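Local coordinates for protein alpha-amylase G-6 (Bacillus halodurans, PDB 2C3G) that probably binds starch through this family 26 carbohydrate-binding module, one piece of a longer amylase, at residues 45-49 against 86-90; 58-64 against 79-83. One frame throughout, in Å; residues are numbered along the deposited sequence.

Contact 1. Residues 45-49 against 86-90; sequences YEGDW and GWFDG. With CD (cadmium ion), chain B; CD (cadmium ion), chain C.
Trp87 drives the benzene edge of its indole against two aromatic rings at once. Its CE3 sits over one face of the Trp49 indole, toward the rim and 3.6 Å from Trp49 CE3. The two six-membered rings form an edge-to-face pair, with planes at 78° and centroids 5.0 Å apart. Further along the same edge, Trp87 CH2 comes within 3.6 Å of Tyr45 CE2, in a looser, offset edge-to-face pair. Such T-shaped meetings set ring hydrogens against a pi face, and the breadth of the indole lets one edge serve both partners. Trp49 holds its CG beside its own backbone N (chi1 -67°), which sends the indole out to the other strand, where CZ3 lies 3.5 Å from Phe88 O and CH2 3.8 Å from Asp89 CB.

Tyr45 and Trp49 are neighbours because residues 46-49 form a type II' beta turn, in which Gly47 readily takes the positive phi. A classic beta bulge adjoins it, Tyr45 N and Glu46 N both donating to Trp49 O. Within this five-stranded sheet, strand 6-12 separates strand 86-88 from strand 49-55, and Tyr10 on it stacks on Trp87.

Asp48 and Asp89 each chelate a cadmium ion through both carboxylate oxygens. Asp15 shares the first ion, His93 the second; Asp89 OD2 also accepts a hydrogen bond from Glu91 N.

Contact 2. Residues 58-64 against 79-83; sequences ESVRLLF and GFFRD
With CG anti to the backbone N (chi1 172°), the ring of Phe81 swings across the neighbouring strand, CE1 and CZ both reaching 3.6 Å from Ser59 CB. Phe80 instead keeps CG beside its backbone N, and its ring edge lies near Phe64, CE2 to CE2 4.3 Å. The two strands, 59-66 and 71-82, belong to an antiparallel beta hairpin, and 59-66 is the middle strand of a three-stranded sheet, its other edge bonded to strand 20-28.

Val60 with Arg82 and Leu62 with Phe80 are hydrogen-bonded pairs; Arg61 with Phe81, between them, is a non-hydrogen-bonded pair. Around Leu62 both bonds of the pair are made: Phe80 N reaches Leu62 O in the carbonyl plane on a lone pair, at 2.6 Å, while Leu62 N gives its hydrogen to Phe80 O. At the other pair Arg82 N points almost straight at Val60 O, the angle at hydrogen being 173°.

Val60, Leu62, Phe80 and Arg82 share one face. Apolar carbon suits the first three, Leu62 CD1 packing against Phe80 with Trp92 beyond both; the end of Arg82 leads away from strand 59-66, its NH2 bonded to Gln84 O. On the other face Arg61 rises from the sheet beside Phe81, its chain bent at chi2, and brings NH2 to 3.8 Å from Phe81 CD1. Its guanidinium plane stands 60° from that ring, and NH2 has a weak, long ion pair with Asp26. Gly79, without a side chain, brings its CA to 3.2 Å from Leu62 O. Beside it, one water donates to Gly79 O at 3.0 Å and accepts a weak bond from Arg61 NE.

Contacts 1 and 2 lie on opposite sides of the chain's centre and hold different sheets, the five-stranded and the three-stranded one. Contact 1 is mostly buried and joins strands that are not neighbours, so side-chain packing carries it, with metal-binding carboxylates at its margin. Contact 2, only partly buried, joins adjacent hairpin strands, and its backbone ladder does the work, with a mainly apolar face of Val60, Leu62 and Phe80 and, on the other, Arg61 beside Phe81. Strands 71-82 and 86-88 follow each other in the chain, and their aromatics meet between the sheets: Phe88 CZ lies 3.6 Å from Phe80 CZ, and Phe88 CD2 3.7 Å from Phe64 CE2.

Contact 1. Residues 45-49 against 86-90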
loop_
_atom_site.group_PDB
_atom_site.type_symbol
_atom_site.label_atom_id
_atom_site.label_comp_id
_atom_site.label_asym_id
_atom_site.label_seq_id
_atom_site.Cartn_x
_atom_site.Cartn_y
_atom_site.Cartn_z
ATOM N N TYR A 45 1.454 12.213 -2.372
ATOM C CA TYR A 45 2.751 12.354 -3.003
ATOM C C TYR A 45 2.692 13.472 -4.068
ATOM O O TYR A 45 3.392 14.491 -3.961
ATOM C CB TYR A 45 3.255 11.015 -3.560
ATOM C CG TYR A 45 4.550 11.132 -4.326
ATOM C CD1 TYR A 45 5.737 11.453 -3.687
ATOM C CD2 TYR A 45 4.579 10.953 -5.705
ATOM C CE1 TYR A 45 6.959 11.569 -4.412
ATOM C CE2 TYR A 45 5.779 11.087 -6.443
ATOM C CZ TYR A 45 6.962 11.383 -5.795
ATOM O OH TYR A 45 8.125 11.511 -6.540
ATOM N N GLU A 46 1.853 13.268 -5.084
ATOM C CA GLU A 46 1.770 14.180 -6.225
ATOM C C GLU A 46 0.690 13.708 -7.210
ATOM O O GLU A 46 0.613 12.535 -7.558
ATOM C CB GLU A 46 3.156 14.369 -6.865
ATOM C CG GLU A 46 3.184 14.253 -8.368
ATOM C CD GLU A 46 4.106 15.247 -9.043
ATOM O OE1 GLU A 46 4.258 16.375 -8.542
ATOM O OE2 GLU A 46 4.649 14.896 -10.113
ATOM N N GLY A 47 -0.163 14.629 -7.627
ATOM C CA GLY A 47 -1.305 14.322 -8.474
ATOM C C GLY A 47 -2.243 13.410 -7.718
ATOM O O GLY A 47 -2.582 13.685 -6.563
ATOM N N ASP A 48 -2.647 12.312 -8.340
ATOM C CA ASP A 48 -3.464 11.320 -7.637
ATOM C C ASP A 48 -2.604 10.239 -7.005
ATOM O O ASP A 48 -3.132 9.248 -6.550
ATOM C CB ASP A 48 -4.466 10.671 -8.588
ATOM C CG ASP A 48 -5.398 11.672 -9.235
ATOM O OD1 ASP A 48 -5.686 12.708 -8.628
ATOM O OD2 ASP A 48 -5.916 11.495 -10.336
ATOM N N TRP A 49 -1.274 10.408 -6.997
ATOM C CA TRP A 49 -0.390 9.451 -6.305
ATOM C C TRP A 49 -0.316 9.682 -4.784
ATOM O O TRP A 49 -0.143 10.785 -4.309
ATOM C CB TRP A 49 1.032 9.402 -6.898
ATOM C CG TRP A 49 1.132 8.825 -8.316
ATOM C CD1 TRP A 49 1.249 9.528 -9.494
ATOM C CD2 TRP A 49 1.140 7.435 -8.683
ATOM N NE1 TRP A 49 1.308 8.660 -10.566
ATOM C CE2 TRP A 49 1.239 7.368 -10.095
ATOM C CE3 TRP A 49 1.028 6.234 -7.965
ATOM C CZ2 TRP A 49 1.288 6.141 -10.792
ATOM C CZ3 TRP A 49 1.071 5.033 -8.647
ATOM C CH2 TRP A 49 1.185 4.998 -10.050
ATOM N N GLY A 86 7.081 -0.695 -6.031
ATOM C CA GLY A 86 6.019 -0.077 -5.322
ATOM C C GLY A 86 5.064 0.893 -6.027
ATOM O O GLY A 86 4.545 1.612 -5.282
ATOM N N TRP A 87 4.822 0.958 -7.352
ATOM C CA TRP A 87 3.783 1.906 -7.926
ATOM C C TRP A 87 2.593 1.224 -8.599
ATOM O O TRP A 87 2.729 0.635 -9.674
ATOM C CB TRP A 87 4.339 2.956 -8.945
ATOM C CG TRP A 87 5.477 3.714 -8.494
ATOM C CD1 TRP A 87 6.704 3.213 -8.179
ATOM C CD2 TRP A 87 5.547 5.131 -8.271
ATOM N NE1 TRP A 87 7.535 4.228 -7.768
ATOM C CE2 TRP A 87 6.846 5.418 -7.818
ATOM C CE3 TRP A 87 4.631 6.193 -8.409
ATOM C CZ2 TRP A 87 7.271 6.730 -7.491
ATOM C CZ3 TRP A 87 5.034 7.486 -8.074
ATOM C CH2 TRP A 87 6.355 7.745 -7.639
ATOM N N PHE A 88 1.404 1.341 -8.001
ATOM C CA PHE A 88 0.216 0.717 -8.578
ATOM C C PHE A 88 -0.804 1.697 -9.198
ATOM O O PHE A 88 -1.343 2.521 -8.502
ATOM C CB PHE A 88 -0.445 -0.166 -7.526
ATOM C CG PHE A 88 -1.635 -0.913 -8.034
ATOM C CD1 PHE A 88 -1.484 -2.101 -8.749
ATOM C CD2 PHE A 88 -2.909 -0.425 -7.818
ATOM C CE1 PHE A 88 -2.602 -2.816 -9.189
ATOM C CE2 PHE A 88 -4.012 -1.122 -8.253
ATOM C CZ PHE A 88 -3.861 -2.325 -8.929
ATOM N N ASP A 89 -1.052 1.589 -10.507
ATOM C CA ASP A 89 -2.083 2.373 -11.194
ATOM C C ASP A 89 -3.149 1.511 -11.884
ATOM O O ASP A 89 -3.766 1.936 -12.852
ATOM C CB ASP A 89 -1.441 3.253 -12.254
ATOM C CG ASP A 89 -0.794 2.460 -13.370
ATOM O OD1 ASP A 89 0.032 3.117 -14.082
ATOM O OD2 ASP A 89 -1.013 1.217 -13.662
ATOM N N GLY A 90 -3.372 0.298 -11.387
ATOM C CA GLY A 90 -4.156 -0.691 -12.099
ATOM C C GLY A 90 -3.216 -1.780 -12.578
ATOM O O GLY A 90 -3.629 -2.909 -12.794
HETATM CD CD CD B . -7.613 13.290 -9.799
HETATM CD CD CD C . 0.312 1.628 -15.574
HETATM O O HOH W 1 -8.888 13.651 -11.260
HETATM O O HOH W 2 1.356 2.852 -17.193
#

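Contact 2. Residues 58-64 against 79-83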
loop_
_atom_site.group_PDB
_atom_site.type_symbol
_atom_site.label_atom_id
_atom_site.label_comp_id
_atom_site.label_asym_id
_atom_site.label_seq_id
_atom_site.Cartn_x
_atom_site.Cartn_y
_atom_site.Cartn_z
ATOM N N GLU A 58 10.382 -7.380 4.121
ATOM C CA GLU A 58 10.835 -7.772 2.772
ATOM C C GLU A 58 9.684 -8.238 1.885
ATOM O O GLU A 58 9.756 -8.128 0.659
ATOM C CB GLU A 58 11.903 -8.864 2.818
ATOM C CG GLU A 58 12.914 -8.713 3.945
ATOM C CD GLU A 58 14.264 -8.275 3.448
ATOM O OE1 GLU A 58 14.307 -7.321 2.640
ATOM O OE2 GLU A 58 15.290 -8.866 3.863
ATOM N N SER A 59 8.635 -8.788 2.501
ATOM C CA SER A 59 7.408 -9.114 1.784
ATOM C C SER A 59 6.195 -8.870 2.660
ATOM O O SER A 59 6.324 -8.812 3.871
ATOM C CB SER A 59 7.444 -10.534 1.190
ATOM O OG SER A 59 7.612 -11.530 2.174
ATOM N N VAL A 60 5.032 -8.736 2.032
ATOM C CA VAL A 60 3.796 -8.261 2.650
ATOM C C VAL A 60 2.679 -8.733 1.743
ATOM O O VAL A 60 2.928 -9.137 0.596
ATOM C CB VAL A 60 3.803 -6.700 2.762
ATOM C CG1 VAL A 60 2.678 -6.009 1.964
ATOM C CG2 VAL A 60 3.848 -6.247 4.184
ATOM N N ARG A 61 1.456 -8.717 2.274
ATOM C CA ARG A 61 0.244 -8.912 1.498
ATOM C C ARG A 61 -0.544 -7.643 1.699
ATOM O O ARG A 61 -0.732 -7.232 2.826
ATOM C CB ARG A 61 -0.556 -10.112 2.031
ATOM C CG ARG A 61 -0.631 -11.284 1.085
ATOM C CD ARG A 61 -0.181 -12.577 1.701
ATOM N NE ARG A 61 -0.448 -13.718 0.815
ATOM C CZ ARG A 61 0.441 -14.650 0.477
ATOM N NH1 ARG A 61 0.089 -15.627 -0.331
ATOM N NH2 ARG A 61 1.685 -14.606 0.926
ATOM N N LEU A 62 -1.000 -7.010 0.619
ATOM C CA LEU A 62 -1.638 -5.694 0.772
ATOM C C LEU A 62 -2.940 -5.402 0.001
ATOM O O LEU A 62 -3.206 -5.934 -1.071
ATOM C CB LEU A 62 -0.606 -4.568 0.561
ATOM C CG LEU A 62 -0.036 -4.316 -0.847
ATOM C CD1 LEU A 62 -0.988 -3.458 -1.671
ATOM C CD2 LEU A 62 1.343 -3.686 -0.748
ATOM N N LEU A 63 -3.749 -4.531 0.582
ATOM C CA LEU A 63 -4.898 -3.967 -0.121
ATOM C C LEU A 63 -4.920 -2.457 0.097
ATOM O O LEU A 63 -4.509 -1.973 1.139
ATOM C CB LEU A 63 -6.216 -4.574 0.389
ATOM C CG LEU A 63 -6.447 -6.081 0.272
ATOM C CD1 LEU A 63 -6.306 -6.750 1.641
ATOM C CD2 LEU A 63 -7.802 -6.372 -0.310
ATOM N N PHE A 64 -5.412 -1.734 -0.899
ATOM C CA PHE A 64 -5.744 -0.321 -0.763
ATOM C C PHE A 64 -7.200 -0.196 -0.336
ATOM O O PHE A 64 -8.032 -1.034 -0.692
ATOM C CB PHE A 64 -5.506 0.406 -2.091
ATOM C CG PHE A 64 -4.116 0.221 -2.619
ATOM C CD1 PHE A 64 -3.038 0.819 -1.974
ATOM C CD2 PHE A 64 -3.878 -0.594 -3.718
ATOM C CE1 PHE A 64 -1.732 0.626 -2.435
ATOM C CE2 PHE A 64 -2.571 -0.791 -4.197
ATOM C CZ PHE A 64 -1.498 -0.186 -3.552
ATOM N N GLY A 79 -5.180 -10.003 -0.534
ATOM C CA GLY A 79 -4.231 -8.925 -0.810
ATOM C C GLY A 79 -3.327 -9.125 -2.024
ATOM O O GLY A 79 -3.223 -10.222 -2.565
ATOM N N PHE A 80 -2.706 -8.045 -2.491
ATOM C CA PHE A 80 -1.632 -8.157 -3.491
ATOM C C PHE A 80 -0.380 -8.581 -2.744
ATOM O O PHE A 80 -0.080 -8.007 -1.710
ATOM C CB PHE A 80 -1.320 -6.801 -4.167
ATOM C CG PHE A 80 -2.361 -6.317 -5.143
ATOM C CD1 PHE A 80 -2.829 -7.128 -6.167
ATOM C CD2 PHE A 80 -2.832 -5.006 -5.065
ATOM C CE1 PHE A 80 -3.792 -6.655 -7.077
ATOM C CE2 PHE A 80 -3.772 -4.523 -5.974
ATOM C CZ PHE A 80 -4.252 -5.348 -6.980
ATOM N N PHE A 81 0.347 -9.566 -3.254
ATOM C CA PHE A 81 1.624 -9.935 -2.641
ATOM C C PHE A 81 2.750 -9.093 -3.225
ATOM O O PHE A 81 2.850 -8.969 -4.450
ATOM C CB PHE A 81 1.940 -11.436 -2.785
ATOM C CG PHE A 81 3.334 -11.805 -2.325
ATOM C CD1 PHE A 81 3.606 -12.003 -0.987
ATOM C CD2 PHE A 81 4.388 -11.915 -3.242
ATOM C CE1 PHE A 81 4.892 -12.310 -0.565
ATOM C CE2 PHE A 81 5.678 -12.224 -2.822
ATOM C CZ PHE A 81 5.924 -12.421 -1.490
ATOM N N ARG A 82 3.576 -8.527 -2.330
ATOM C CA ARG A 82 4.799 -7.750 -2.623
ATOM C C ARG A 82 5.691 -7.909 -1.380
ATOM O O ARG A 82 5.135 -8.068 -0.330
ATOM C CB ARG A 82 4.422 -6.259 -2.594
ATOM C CG ARG A 82 3.646 -5.684 -3.719
ATOM C CD ARG A 82 4.474 -4.747 -4.546
ATOM N NE ARG A 82 4.399 -5.220 -5.904
ATOM C CZ ARG A 82 5.191 -4.879 -6.904
ATOM N NH1 ARG A 82 4.958 -5.423 -8.081
ATOM N NH2 ARG A 82 6.183 -4.029 -6.761
ATOM N N ASP A 83 7.021 -7.852 -1.333
ATOM C CA ASP A 83 8.131 -8.397 -2.121
ATOM C C ASP A 83 9.086 -7.417 -2.838
ATOM O O ASP A 83 10.275 -7.676 -2.902
ATOM C CB ASP A 83 7.839 -9.771 -2.744
ATOM C CG ASP A 83 8.831 -10.180 -3.813
ATOM O OD1 ASP A 83 9.667 -11.099 -3.586
ATOM O OD2 ASP A 83 8.795 -9.659 -4.942
HETATM O O HOH W 3 -2.055 -12.870 -1.776
#